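Local atomic coordinates of malonate decarboxylase subunit alpha (Acinetobacter baumannii ATCC 17978, PDB entry 6MPR), a protein that probably serves as the acyl-carrier-protein transferase of malonate decarboxylase, exchanging acetyl for malonyl on the carrier protein before the malonyl group is decarboxylated. Residues T299-P304 with S348-C353; P304-A309 with G313-V318; K329-R334 with F338-D343. All blocks are in the same frame, centred on the assembly; numbering follows the deposited sequence. Where two conformers were deposited one is given.

Contact 1 of 3, residues T299-P304 with S348-C353; sequences TLNPHP and SNRMMC
Thr299 and Cys353 meet in a small, buried van der Waals contact between the end of strand 297-299, in the mixed sheet, and the first turn of helix 350-359. It illustrates how a strand end and a helix start can be brought together by few direct contacts, with much of the polar work done by neighbours. Cys353 carries its sulfur anti to the backbone N (chi1 -160°), which swings SG out to lie 3.7 Å from CB of Thr299. The same sulfur comes 4.1 Å from the amide N of Leu300, where the chain leaves the strand. The methyl CG2 of Thr299 turns to the backbone of the helix instead, 4.0 Å from the carbonyl O of Cys353. Cys353 also packs against His319 of strand 317-319 and Phe321 of the loop after it.

Farther along, Asn301 and Arg350 approach obliquely, ND2 of Asn301 lying 4.4 Å from NH2 of Arg350; this approach is only tentative, because Asn301 was built in two conformers. Two donors cannot bond one another, and OE1 of Gln69 accepts from both. OD1 of Asn301 takes the backbone N of Gly322, while NH1 of Arg350 forms salt bridges with Glu179 and Asp180. The helix start is secured by Asn349 as N-cap: its OD1 accepts from Met352 N at 3.0 Å, the donor standing 57° out of the carbonyl plane, while ND2 reaches Glu186 of the second subunit.

The chemistry therefore divides in two: the sulfur lies against the threonine side chain at the strand end, and a shared glutamine acceptor with two carboxylates probably stabilises the buried arginine charge beside the asparagine amide.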
ATOM      1  N   THR A 299       6.589   9.093  -9.457  1.00 10.00           N
ATOM      2  CA  THR A 299       7.105   8.399  -8.285  1.00  9.79           C
ATOM      3  C   THR A 299       8.470   7.870  -8.698  1.00  8.66           C
ATOM      4  O   THR A 299       8.565   6.949  -9.524  1.00  9.97           O
ATOM      5  CB  THR A 299       6.181   7.271  -7.825  1.00  8.69           C
ATOM      6  OG1 THR A 299       5.967   6.358  -8.914  1.00 12.46           O
ATOM      7  CG2 THR A 299       4.848   7.827  -7.369  1.00  9.96           C
ATOM      8  N   LEU A 300       9.524   8.472  -8.151  1.00  8.15           N
ATOM      9  CA  LEU A 300      10.864   8.255  -8.688  1.00  8.60           C
ATOM     10  C   LEU A 300      11.892   8.802  -7.704  1.00 12.32           C
ATOM     11  O   LEU A 300      11.630   9.795  -7.022  1.00 12.51           O
ATOM     12  CB  LEU A 300      11.025   8.969 -10.043  1.00 13.50           C
ATOM     13  CG  LEU A 300      12.143   8.463 -10.958  1.00 12.04           C
ATOM     14  CD1 LEU A 300      11.650   7.230 -11.721  1.00  8.10           C
ATOM     15  CD2 LEU A 300      12.552   9.558 -11.904  1.00 12.00           C
ATOM     16  N   ASN A 301      13.072   8.176  -7.650  1.00 12.92           N
ATOM     17  CA  ASN A 301      14.162   8.836  -6.955  0.55 12.95           C
ATOM     18  C   ASN A 301      14.652  10.018  -7.790  1.00 11.78           C
ATOM     19  O   ASN A 301      14.234  10.200  -8.940  1.00 11.84           O
ATOM     20  CB  ASN A 301      15.273   7.839  -6.639  0.55  9.80           C
ATOM     21  CG  ASN A 301      15.003   7.075  -5.356  0.55 13.63           C
ATOM     22  OD1 ASN A 301      13.906   7.155  -4.802  0.55 13.28           O
ATOM     23  ND2 ASN A 301      15.993   6.333  -4.880  0.55 12.23           N
ATOM     24  N   PRO A 302      15.496  10.900  -7.212  1.00 10.43           N
ATOM     25  CA  PRO A 302      15.954  12.052  -8.023  1.00 10.89           C
ATOM     26  C   PRO A 302      17.026  11.667  -9.043  1.00 14.99           C
ATOM     27  O   PRO A 302      18.234  11.884  -8.864  1.00 13.89           O
ATOM     28  CB  PRO A 302      16.496  13.020  -6.965  1.00 10.77           C
ATOM     29  CG  PRO A 302      16.075  12.472  -5.633  1.00 13.30           C
ATOM     30  CD  PRO A 302      16.002  11.005  -5.834  1.00 12.79           C
ATOM     31  N   HIS A 303      16.581  11.057 -10.140  1.00  8.87           N
ATOM     32  CA  HIS A 303      17.504  10.639 -11.188  1.00 12.46           C
ATOM     33  C   HIS A 303      18.224  11.869 -11.725  1.00 12.58           C
ATOM     34  O   HIS A 303      17.556  12.835 -12.127  1.00 13.07           O
ATOM     35  CB  HIS A 303      16.752   9.980 -12.347  1.00 14.08           C
ATOM     36  CG  HIS A 303      16.153   8.642 -12.031  1.00 13.84           C
ATOM     37  ND1 HIS A 303      15.586   7.841 -13.004  1.00 11.80           N
ATOM     38  CD2 HIS A 303      16.022   7.970 -10.863  1.00 13.99           C
ATOM     39  CE1 HIS A 303      15.136   6.729 -12.444  1.00 10.71           C
ATOM     40  NE2 HIS A 303      15.391   6.781 -11.149  1.00 14.57           N
ATOM     41  N   PRO A 304      19.565  11.891 -11.743  1.00 11.84           N
ATOM     42  CA  PRO A 304      20.238  12.994 -12.438  1.00 12.74           C
ATOM     43  C   PRO A 304      19.824  13.079 -13.889  1.00 12.06           C
ATOM     44  O   PRO A 304      19.799  14.180 -14.458  1.00 11.53           O
ATOM     45  CB  PRO A 304      21.733  12.656 -12.284  1.00 14.44           C
ATOM     46  CG  PRO A 304      21.777  11.823 -11.025  1.00 13.27           C
ATOM     47  CD  PRO A 304      20.540  10.955 -11.160  1.00 12.80           C
ATOM     48  N   SER A 348      12.201  11.590   1.620  1.00 12.58           N
ATOM     49  CA  SER A 348      11.771  10.383   0.941  1.00  9.85           C
ATOM     50  C   SER A 348      10.899   9.560   1.880  1.00  9.62           C
ATOM     51  O   SER A 348      10.863   9.774   3.095  1.00  9.94           O
ATOM     52  CB  SER A 348      12.967   9.558   0.498  1.00 12.01           C
ATOM     53  OG  SER A 348      13.833   9.340   1.589  1.00 12.23           O
ATOM     54  N   ASN A 349      10.175   8.615   1.295  1.00  9.93           N
ATOM     55  CA  ASN A 349       9.333   7.736   2.087  1.00  8.98           C
ATOM     56  C   ASN A 349       9.026   6.544   1.182  1.00 10.54           C
ATOM     57  O   ASN A 349       8.135   6.635   0.340  1.00  8.67           O
ATOM     58  CB  ASN A 349       8.071   8.468   2.533  1.00  8.95           C
ATOM     59  CG  ASN A 349       7.187   7.640   3.443  1.00 10.54           C
ATOM     60  OD1 ASN A 349       7.113   6.416   3.317  1.00 11.03           O
ATOM     61  ND2 ASN A 349       6.488   8.317   4.362  1.00  9.14           N
ATOM     62  N   ARG A 350       9.779   5.450   1.347  1.00  8.62           N
ATOM     63  CA  ARG A 350       9.653   4.352   0.384  1.00  8.96           C
ATOM     64  C   ARG A 350       8.274   3.707   0.457  1.00  9.93           C
ATOM     65  O   ARG A 350       7.687   3.371  -0.583  1.00  8.59           O
ATOM     66  CB  ARG A 350      10.766   3.307   0.583  1.00 11.49           C
ATOM     67  CG  ARG A 350      10.593   2.060  -0.327  1.00  8.89           C
ATOM     68  CD  ARG A 350      11.897   1.275  -0.519  1.00  8.51           C
ATOM     69  NE  ARG A 350      12.768   1.932  -1.494  1.00 12.49           N
ATOM     70  CZ  ARG A 350      13.919   2.534  -1.208  1.00 10.86           C
ATOM     71  NH1 ARG A 350      14.378   2.546   0.033  1.00  9.51           N
ATOM     72  NH2 ARG A 350      14.631   3.121  -2.169  1.00 12.28           N
ATOM     73  N   MET A 351       7.716   3.550   1.659  1.00  8.19           N
ATOM     74  CA  MET A 351       6.376   2.972   1.761  0.56 10.07           C
ATOM     75  C   MET A 351       5.347   3.834   1.036  1.00  9.41           C
ATOM     76  O   MET A 351       4.523   3.322   0.259  1.00  7.71           O
ATOM     77  CB  MET A 351       5.968   2.781   3.221  0.56 11.10           C
ATOM     78  CG  MET A 351       4.512   2.323   3.333  0.56 10.64           C
ATOM     79  SD  MET A 351       4.160   1.168   4.653  0.56 35.17           S
ATOM     80  CE  MET A 351       3.843   2.244   6.035  0.56 36.79           C
ATOM     81  N   MET A 352       5.374   5.150   1.271  1.00  9.03           N
ATOM     82  CA  MET A 352       4.377   6.023   0.651  1.00 10.84           C
ATOM     83  C   MET A 352       4.558   6.091  -0.858  1.00 11.04           C
ATOM     84  O   MET A 352       3.573   6.091  -1.618  1.00  8.91           O
ATOM     85  CB  MET A 352       4.445   7.413   1.284  1.00  8.08           C
ATOM     86  CG  MET A 352       3.441   8.435   0.759  1.00 11.66           C
ATOM     87  SD  MET A 352       3.664   9.986   1.676  1.00 16.05           S
ATOM     88  CE  MET A 352       2.911   9.538   3.241  1.00 12.55           C
ATOM     89  N   CYS A 353       5.810   6.120  -1.306  1.00  8.53           N
ATOM     90  CA  CYS A 353       6.082   6.218  -2.730  1.00  9.54           C
ATOM     91  C   CYS A 353       5.710   4.924  -3.448  1.00  8.25           C
ATOM     92  O   CYS A 353       5.132   4.961  -4.534  1.00  8.95           O
ATOM     93  CB  CYS A 353       7.557   6.551  -2.933  1.00  7.75           C
ATOM     94  SG  CYS A 353       7.945   7.237  -4.525  1.00 10.51           S
TER

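Contact 2 of 3, residues P304-A309 with G313-V318; sequences PTLIPA and GWVESV
At the edge of the Trp314 indole, close to the ring plane, lies the carbonyl O of Ala309, 4.0 Å from CD1; residues 304-309 cover neither face, and the side chain turns instead to Leu281 of helix 272-287 and to Lys291. The oxygen sits there because it also receives the backbone of the turn. Trp314 N donates to Ala309 O over 3.0 Å, arriving nearly in line with the carbonyl (C=O...N 172°) although its own N-H is bent at 138°. Gly313, with its positive phi of 91°, makes the reversal possible; together with the bonds back into the last turn, that of Trp314 N among them, it forms a Schellman motif ending helix 307-311. Val315 N adds a weak bond to the same Ala309 O at 3.4 Å.

Next to this turn the side chains close the angle between helix and strand. CG2 of Val315, placed beside its own backbone N, packs 3.7 Å from CB of Ala309. Leu306 and Val315 reach toward each other tip to tip, with CG of the leucine 3.9 Å from the same CG2. The CD2 branch of Leu306 also slides past Val318, whose side chain runs the opposite way, and passes its CG2 at 4.2 Å. Leu306, Val315 and Val318 all also touch Trp298 of the adjoining strand.

The contact thus forms the return half of a beta-alpha-beta unit made of strand 297-299, helix 307-311 and strand 317-319. Ala309 O takes one good and one weak amide bond, so this carbonyl is satisfied inside the turn, and the side chains that meet beside it are aliphatic.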
ATOM      1  N   PRO A 304      19.565  11.891 -11.743  1.00 11.84           N
ATOM      2  CA  PRO A 304      20.238  12.994 -12.438  1.00 12.74           C
ATOM      3  C   PRO A 304      19.824  13.079 -13.889  1.00 12.06           C
ATOM      4  O   PRO A 304      19.799  14.180 -14.458  1.00 11.53           O
ATOM      5  CB  PRO A 304      21.733  12.656 -12.284  1.00 14.44           C
ATOM      6  CG  PRO A 304      21.777  11.823 -11.025  1.00 13.27           C
ATOM      7  CD  PRO A 304      20.540  10.955 -11.160  1.00 12.80           C
ATOM      8  N   THR A 305      19.460  11.950 -14.506  1.00 12.51           N
ATOM      9  CA  THR A 305      19.053  12.009 -15.905  1.00 11.08           C
ATOM     10  C   THR A 305      17.689  12.660 -16.096  1.00 15.11           C
ATOM     11  O   THR A 305      17.316  12.932 -17.243  1.00 14.26           O
ATOM     12  CB  THR A 305      19.042  10.615 -16.535  1.00 11.38           C
ATOM     13  OG1 THR A 305      18.199   9.732 -15.781  1.00 12.95           O
ATOM     14  CG2 THR A 305      20.449  10.057 -16.605  1.00 13.89           C
ATOM     15  N   LEU A 306      16.942  12.923 -15.013  1.00 11.87           N
ATOM     16  CA  LEU A 306      15.707  13.695 -15.109  1.00 12.56           C
ATOM     17  C   LEU A 306      15.937  15.203 -15.064  1.00 16.65           C
ATOM     18  O   LEU A 306      14.992  15.964 -15.288  1.00 12.85           O
ATOM     19  CB  LEU A 306      14.731  13.289 -13.982  1.00 10.78           C
ATOM     20  CG  LEU A 306      13.247  13.616 -14.175  1.00 12.26           C
ATOM     21  CD1 LEU A 306      12.684  12.797 -15.335  1.00 16.38           C
ATOM     22  CD2 LEU A 306      12.472  13.329 -12.881  1.00 12.43           C
ATOM     23  N   ILE A 307      17.162  15.662 -14.798  1.00 12.58           N
ATOM     24  CA  ILE A 307      17.401  17.103 -14.660  1.00 11.40           C
ATOM     25  C   ILE A 307      16.938  17.898 -15.884  1.00 11.86           C
ATOM     26  O   ILE A 307      16.240  18.906 -15.706  1.00 11.97           O
ATOM     27  CB  ILE A 307      18.865  17.366 -14.288  1.00 11.76           C
ATOM     28  CG1 ILE A 307      19.135  16.861 -12.856  1.00 11.34           C
ATOM     29  CG2 ILE A 307      19.200  18.854 -14.403  1.00 12.34           C
ATOM     30  CD1 ILE A 307      20.580  16.985 -12.421  1.00 12.36           C
ATOM     31  N   PRO A 308      17.272  17.518 -17.123  1.00 13.64           N
ATOM     32  CA  PRO A 308      16.801  18.335 -18.257  1.00 12.92           C
ATOM     33  C   PRO A 308      15.278  18.398 -18.358  1.00 12.40           C
ATOM     34  O   PRO A 308      14.720  19.460 -18.663  1.00 14.25           O
ATOM     35  CB  PRO A 308      17.450  17.646 -19.469  1.00 13.01           C
ATOM     36  CG  PRO A 308      18.686  17.017 -18.903  1.00 12.98           C
ATOM     37  CD  PRO A 308      18.236  16.489 -17.565  1.00 13.14           C
ATOM     38  N   ALA A 309      14.587  17.286 -18.098  1.00 11.87           N
ATOM     39  CA  ALA A 309      13.126  17.286 -18.097  1.00 14.63           C
ATOM     40  C   ALA A 309      12.555  18.185 -16.999  1.00 14.96           C
ATOM     41  O   ALA A 309      11.490  18.784 -17.182  1.00 13.33           O
ATOM     42  CB  ALA A 309      12.605  15.851 -17.930  1.00 13.97           C
ATOM     43  N   GLY A 313      10.615  22.156 -17.748  1.00 15.74           N
ATOM     44  CA  GLY A 313       9.224  22.297 -17.347  1.00 20.89           C
ATOM     45  C   GLY A 313       8.324  21.106 -17.607  1.00 16.92           C
ATOM     46  O   GLY A 313       7.102  21.252 -17.497  1.00 16.10           O
ATOM     47  N   TRP A 314       8.878  19.934 -17.938  1.00 12.11           N
ATOM     48  CA  TRP A 314       8.035  18.757 -18.139  1.00 11.77           C
ATOM     49  C   TRP A 314       7.558  18.184 -16.818  1.00 12.97           C
ATOM     50  O   TRP A 314       6.415  17.723 -16.710  1.00 15.17           O
ATOM     51  CB  TRP A 314       8.792  17.657 -18.882  1.00 12.75           C
ATOM     52  CG  TRP A 314       9.010  17.951 -20.312  1.00 13.85           C
ATOM     53  CD1 TRP A 314       9.908  18.835 -20.836  1.00 19.49           C
ATOM     54  CD2 TRP A 314       8.335  17.350 -21.422  1.00 12.95           C
ATOM     55  NE1 TRP A 314       9.822  18.831 -22.209  1.00 16.75           N
ATOM     56  CE2 TRP A 314       8.871  17.921 -22.591  1.00 14.98           C
ATOM     57  CE3 TRP A 314       7.332  16.382 -21.539  1.00 12.23           C
ATOM     58  CZ2 TRP A 314       8.419  17.575 -23.866  1.00 18.81           C
ATOM     59  CZ3 TRP A 314       6.889  16.034 -22.793  1.00 15.85           C
ATOM     60  CH2 TRP A 314       7.430  16.632 -23.946  1.00 13.76           C
ATOM     61  N   VAL A 315       8.426  18.192 -15.813  1.00 15.75           N
ATOM     62  CA  VAL A 315       8.225  17.436 -14.584  1.00 12.11           C
ATOM     63  C   VAL A 315       7.601  18.365 -13.554  1.00 14.94           C
ATOM     64  O   VAL A 315       8.262  19.288 -13.058  1.00 16.88           O
ATOM     65  CB  VAL A 315       9.541  16.855 -14.062  1.00 11.74           C
ATOM     66  CG1 VAL A 315       9.297  16.135 -12.749  1.00 12.88           C
ATOM     67  CG2 VAL A 315      10.171  15.911 -15.089  1.00 14.63           C
ATOM     68  N   GLU A 316       6.346  18.086 -13.188  1.00 12.01           N
ATOM     69  CA  GLU A 316       5.620  18.933 -12.250  1.00 14.42           C
ATOM     70  C   GLU A 316       5.785  18.511 -10.801  1.00 13.33           C
ATOM     71  O   GLU A 316       5.786  19.374  -9.913  1.00 14.72           O
ATOM     72  CB  GLU A 316       4.138  18.970 -12.632  1.00 13.43           C
ATOM     73  CG  GLU A 316       3.992  19.774 -13.929  1.00 27.13           C
ATOM     74  CD  GLU A 316       2.601  19.773 -14.521  1.00 36.06           C
ATOM     75  OE1 GLU A 316       2.485  20.153 -15.707  1.00 37.74           O
ATOM     76  OE2 GLU A 316       1.633  19.400 -13.819  1.00 33.67           O
ATOM     77  N   SER A 317       5.951  17.220 -10.545  1.00 10.55           N
ATOM     78  CA  SER A 317       6.055  16.732  -9.181  1.00  9.28           C
ATOM     79  C   SER A 317       6.819  15.416  -9.186  1.00  9.09           C
ATOM     80  O   SER A 317       6.680  14.601 -10.105  1.00  9.91           O
ATOM     81  CB  SER A 317       4.671  16.539  -8.560  1.00 12.39           C
ATOM     82  OG  SER A 317       3.982  15.457  -9.175  1.00 11.84           O
ATOM     83  N   VAL A 318       7.629  15.220  -8.157  1.00 13.12           N
ATOM     84  CA  VAL A 318       8.315  13.949  -7.936  1.00  8.27           C
ATOM     85  C   VAL A 318       8.211  13.633  -6.459  1.00  8.52           C
ATOM     86  O   VAL A 318       8.626  14.447  -5.622  1.00 10.64           O
ATOM     87  CB  VAL A 318       9.797  14.003  -8.345  1.00  8.34           C
ATOM     88  CG1 VAL A 318      10.472  12.648  -8.115  1.00  8.04           C
ATOM     89  CG2 VAL A 318       9.951  14.445  -9.773  1.00  8.67           C
TER

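Contact 3 of 3, residues K329-R334 with F338-D343; sequences KYVAAR and FFTGRD
Phe338 N donates to the carbonyl O of Arg334 in a nearly straight bond of 3.2 Å (N-H...O 167°), closing the short turn after helix 328-332, from which residues 338-343 run across the helix. With its CG anti to the carbonyl carbon (chi1 -65°), the Phe338 ring is directed at Val331 and Arg334, and Val331 crosses it at about a right angle. CG2 of Val331 stands over the centre of the ring, 4.0 Å from the centroid and only 5° off its normal, a CH-pi contact; CG1 sits 3.7 Å from CG of the phenylalanine. Arg334 takes the edge with two atoms, its CB lying in the ring plane 3.9 Å from CD2 and its O near that plane, 3.5 Å from the same CD2. Tyr330 approaches obliquely, CE2 to CE2 of Phe338 at 4.2 Å. Beyond the ring, the Thr340 methyl CG2 rests 4.2 Å from CG1 of Val331.

The Arg334 side chain folds back over the last turn of helix 328-332: CG covers one face of the Tyr330 ring, and NH1 bonds to Ala333 O at 2.9 Å. Its NE and the Tyr330 hydroxyl converge on OE2 of Glu311, and its guanidinium makes a cation-pi contact with Trp20 of the second subunit.

Aliphatic and aromatic carbon thus fix the ring on face and edge, while the arginine charge is carried past it to a carboxylate that probably offsets it near the subunit interface.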
ATOM      1  N   LYS A 329      21.483  18.990  -3.075  1.00 16.14           N
ATOM      2  CA  LYS A 329      21.411  20.446  -3.176  1.00 16.17           C
ATOM      3  C   LYS A 329      20.515  20.886  -4.332  1.00 20.25           C
ATOM      4  O   LYS A 329      19.827  21.907  -4.231  1.00 17.72           O
ATOM      5  CB  LYS A 329      22.817  21.028  -3.325  1.00 17.06           C
ATOM      6  N   TYR A 330      20.523  20.136  -5.442  1.00 11.64           N
ATOM      7  CA  TYR A 330      19.587  20.383  -6.535  1.00 11.58           C
ATOM      8  C   TYR A 330      18.152  20.207  -6.064  1.00 12.99           C
ATOM      9  O   TYR A 330      17.291  21.067  -6.294  1.00 13.74           O
ATOM     10  CB  TYR A 330      19.883  19.423  -7.690  1.00 12.22           C
ATOM     11  CG  TYR A 330      18.944  19.555  -8.868  1.00 12.25           C
ATOM     12  CD1 TYR A 330      19.099  20.591  -9.774  1.00 11.97           C
ATOM     13  CD2 TYR A 330      17.912  18.639  -9.076  1.00 10.85           C
ATOM     14  CE1 TYR A 330      18.252  20.714 -10.855  1.00 13.74           C
ATOM     15  CE2 TYR A 330      17.057  18.760 -10.148  1.00 14.13           C
ATOM     16  CZ  TYR A 330      17.229  19.801 -11.039  1.00 11.44           C
ATOM     17  OH  TYR A 330      16.400  19.927 -12.126  1.00 14.65           O
ATOM     18  N   VAL A 331      17.873  19.078  -5.406  1.00 11.48           N
ATOM     19  CA  VAL A 331      16.528  18.854  -4.891  1.00 11.42           C
ATOM     20  C   VAL A 331      16.119  19.986  -3.965  1.00 11.43           C
ATOM     21  O   VAL A 331      14.999  20.497  -4.052  1.00 13.08           O
ATOM     22  CB  VAL A 331      16.445  17.498  -4.171  1.00 11.41           C
ATOM     23  CG1 VAL A 331      15.127  17.414  -3.385  1.00 12.91           C
ATOM     24  CG2 VAL A 331      16.586  16.345  -5.189  1.00 12.68           C
ATOM     25  N   ALA A 332      17.022  20.406  -3.067  1.00 11.12           N
ATOM     26  CA  ALA A 332      16.680  21.482  -2.139  1.00 16.08           C
ATOM     27  C   ALA A 332      16.436  22.798  -2.869  1.00 18.43           C
ATOM     28  O   ALA A 332      15.687  23.653  -2.383  1.00 17.85           O
ATOM     29  CB  ALA A 332      17.786  21.649  -1.095  1.00 15.40           C
ATOM     30  N   ALA A 333      17.053  22.977  -4.032  1.00 11.91           N
ATOM     31  CA  ALA A 333      16.850  24.162  -4.839  1.00 12.83           C
ATOM     32  C   ALA A 333      15.661  24.045  -5.784  1.00 12.99           C
ATOM     33  O   ALA A 333      15.399  24.997  -6.546  1.00 12.76           O
ATOM     34  CB  ALA A 333      18.132  24.480  -5.634  1.00 13.93           C
ATOM     35  N   ARG A 334      14.929  22.924  -5.740  1.00 11.62           N
ATOM     36  CA  ARG A 334      13.748  22.714  -6.588  1.00 13.45           C
ATOM     37  C   ARG A 334      12.520  22.304  -5.767  1.00 11.06           C
ATOM     38  O   ARG A 334      11.857  21.309  -6.070  1.00 10.59           O
ATOM     39  CB  ARG A 334      14.065  21.668  -7.652  1.00 11.12           C
ATOM     40  CG  ARG A 334      15.227  22.047  -8.577  1.00 11.56           C
ATOM     41  CD  ARG A 334      14.793  23.118  -9.571  1.00 15.08           C
ATOM     42  NE  ARG A 334      15.848  23.514 -10.502  1.00 16.78           N
ATOM     43  CZ  ARG A 334      16.801  24.398 -10.217  1.00 18.78           C
ATOM     44  NH1 ARG A 334      16.842  24.976  -9.014  1.00 16.67           N
ATOM     45  NH2 ARG A 334      17.705  24.720 -11.137  1.00 16.97           N
ATOM     46  N   PHE A 338       9.854  18.783  -5.801  1.00  9.59           N
ATOM     47  CA  PHE A 338      10.112  17.701  -4.854  1.00 10.23           C
ATOM     48  C   PHE A 338       9.394  17.945  -3.529  1.00  9.05           C
ATOM     49  O   PHE A 338       8.891  19.039  -3.258  1.00 11.20           O
ATOM     50  CB  PHE A 338      11.625  17.545  -4.619  1.00  9.49           C
ATOM     51  CG  PHE A 338      12.393  17.110  -5.853  1.00  9.06           C
ATOM     52  CD1 PHE A 338      12.471  15.768  -6.193  1.00  9.71           C
ATOM     53  CD2 PHE A 338      13.008  18.044  -6.668  1.00 10.59           C
ATOM     54  CE1 PHE A 338      13.151  15.350  -7.323  1.00 11.38           C
ATOM     55  CE2 PHE A 338      13.698  17.637  -7.825  1.00 10.84           C
ATOM     56  CZ  PHE A 338      13.764  16.285  -8.146  1.00 10.52           C
ATOM     57  N   PHE A 339       9.358  16.904  -2.686  1.00 10.22           N
ATOM     58  CA  PHE A 339       8.790  17.013  -1.347  1.00 10.01           C
ATOM     59  C   PHE A 339       9.928  17.299  -0.367  1.00 12.56           C
ATOM     60  O   PHE A 339      10.781  16.441  -0.123  1.00 13.19           O
ATOM     61  CB  PHE A 339       8.023  15.741  -0.975  1.00  8.50           C
ATOM     62  CG  PHE A 339       6.707  15.594  -1.715  1.00  8.69           C
ATOM     63  CD1 PHE A 339       6.680  15.102  -3.015  1.00 11.73           C
ATOM     64  CD2 PHE A 339       5.507  15.986  -1.120  1.00 10.13           C
ATOM     65  CE1 PHE A 339       5.472  14.978  -3.714  1.00 11.27           C
ATOM     66  CE2 PHE A 339       4.290  15.855  -1.805  1.00  9.86           C
ATOM     67  CZ  PHE A 339       4.280  15.346  -3.108  1.00 11.31           C
ATOM     68  N   THR A 340       9.942  18.504   0.193  1.00 10.17           N
ATOM     69  CA  THR A 340      11.036  18.947   1.047  1.00 10.76           C
ATOM     70  C   THR A 340      10.463  19.493   2.344  1.00 12.69           C
ATOM     71  O   THR A 340       9.350  20.028   2.373  1.00 17.24           O
ATOM     72  CB  THR A 340      11.887  20.029   0.369  1.00 13.47           C
ATOM     73  OG1 THR A 340      11.085  21.184   0.121  1.00 14.52           O
ATOM     74  CG2 THR A 340      12.490  19.507  -0.941  1.00 13.68           C
ATOM     75  N   GLY A 341      11.219  19.330   3.423  1.00 13.38           N
ATOM     76  CA  GLY A 341      10.777  19.829   4.702  1.00 16.44           C
ATOM     77  C   GLY A 341      10.956  21.320   4.822  1.00 17.67           C
ATOM     78  O   GLY A 341      11.626  21.967   4.012  1.00 15.64           O
ATOM     79  N   ARG A 342      10.331  21.889   5.856  1.00 21.94           N
ATOM     80  CA  ARG A 342      10.518  23.321   6.059  1.00 31.80           C
ATOM     81  C   ARG A 342      11.972  23.642   6.378  1.00 23.36           C
ATOM     82  O   ARG A 342      12.413  24.778   6.160  1.00 25.37           O
ATOM     83  CB  ARG A 342       9.574  23.841   7.149  1.00 37.37           C
ATOM     84  CG  ARG A 342       9.938  23.471   8.559  1.00 43.23           C
ATOM     85  CD  ARG A 342       9.096  24.282   9.544  1.00 43.62           C
ATOM     86  NE  ARG A 342       7.668  24.012   9.383  1.00 41.35           N
ATOM     87  CZ  ARG A 342       6.780  24.108  10.367  1.00 33.87           C
ATOM     88  NH1 ARG A 342       7.180  24.461  11.578  1.00 26.07           N
ATOM     89  NH2 ARG A 342       5.501  23.840  10.145  1.00 32.05           N
ATOM     90  N   ASP A 343      12.737  22.647   6.850  1.00 22.93           N
ATOM     91  CA  ASP A 343      14.183  22.780   6.970  1.00 22.27           C
ATOM     92  C   ASP A 343      14.871  22.908   5.609  1.00 22.36           C
ATOM     93  O   ASP A 343      15.999  23.415   5.540  1.00 22.89           O
ATOM     94  CB  ASP A 343      14.758  21.583   7.736  1.00 21.40           C
ATOM     95  CG  ASP A 343      14.682  20.274   6.942  1.00 22.03           C
ATOM     96  OD1 ASP A 343      13.623  19.622   6.956  1.00 17.15           O
ATOM     97  OD2 ASP A 343      15.687  19.894   6.299  1.00 25.10           O
TER

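Overall arrangement
Contact 1 closes a loop of the chain within which contacts 2 and 3 follow in series, and the three centres lie about 13 to 14 Å apart. Contacts 1 and 2 share Pro304 and join where Leu300 CD2 meets Leu306 CD2 at 3.9 Å. Pro302 ties contact 1 to contact 3, its CB 3.8 Å from Val331 CG2. Between contacts 2 and 3, Val318 CB packs 3.8 Å from Phe338 CE1, so the Phe338 ring bridges Val331 and the strand residue Val318. All three touch the second subunit, contact 2 through Ser317 alone. Together they describe continuous packing at the edge of the mixed sheet formed by strand 317-319.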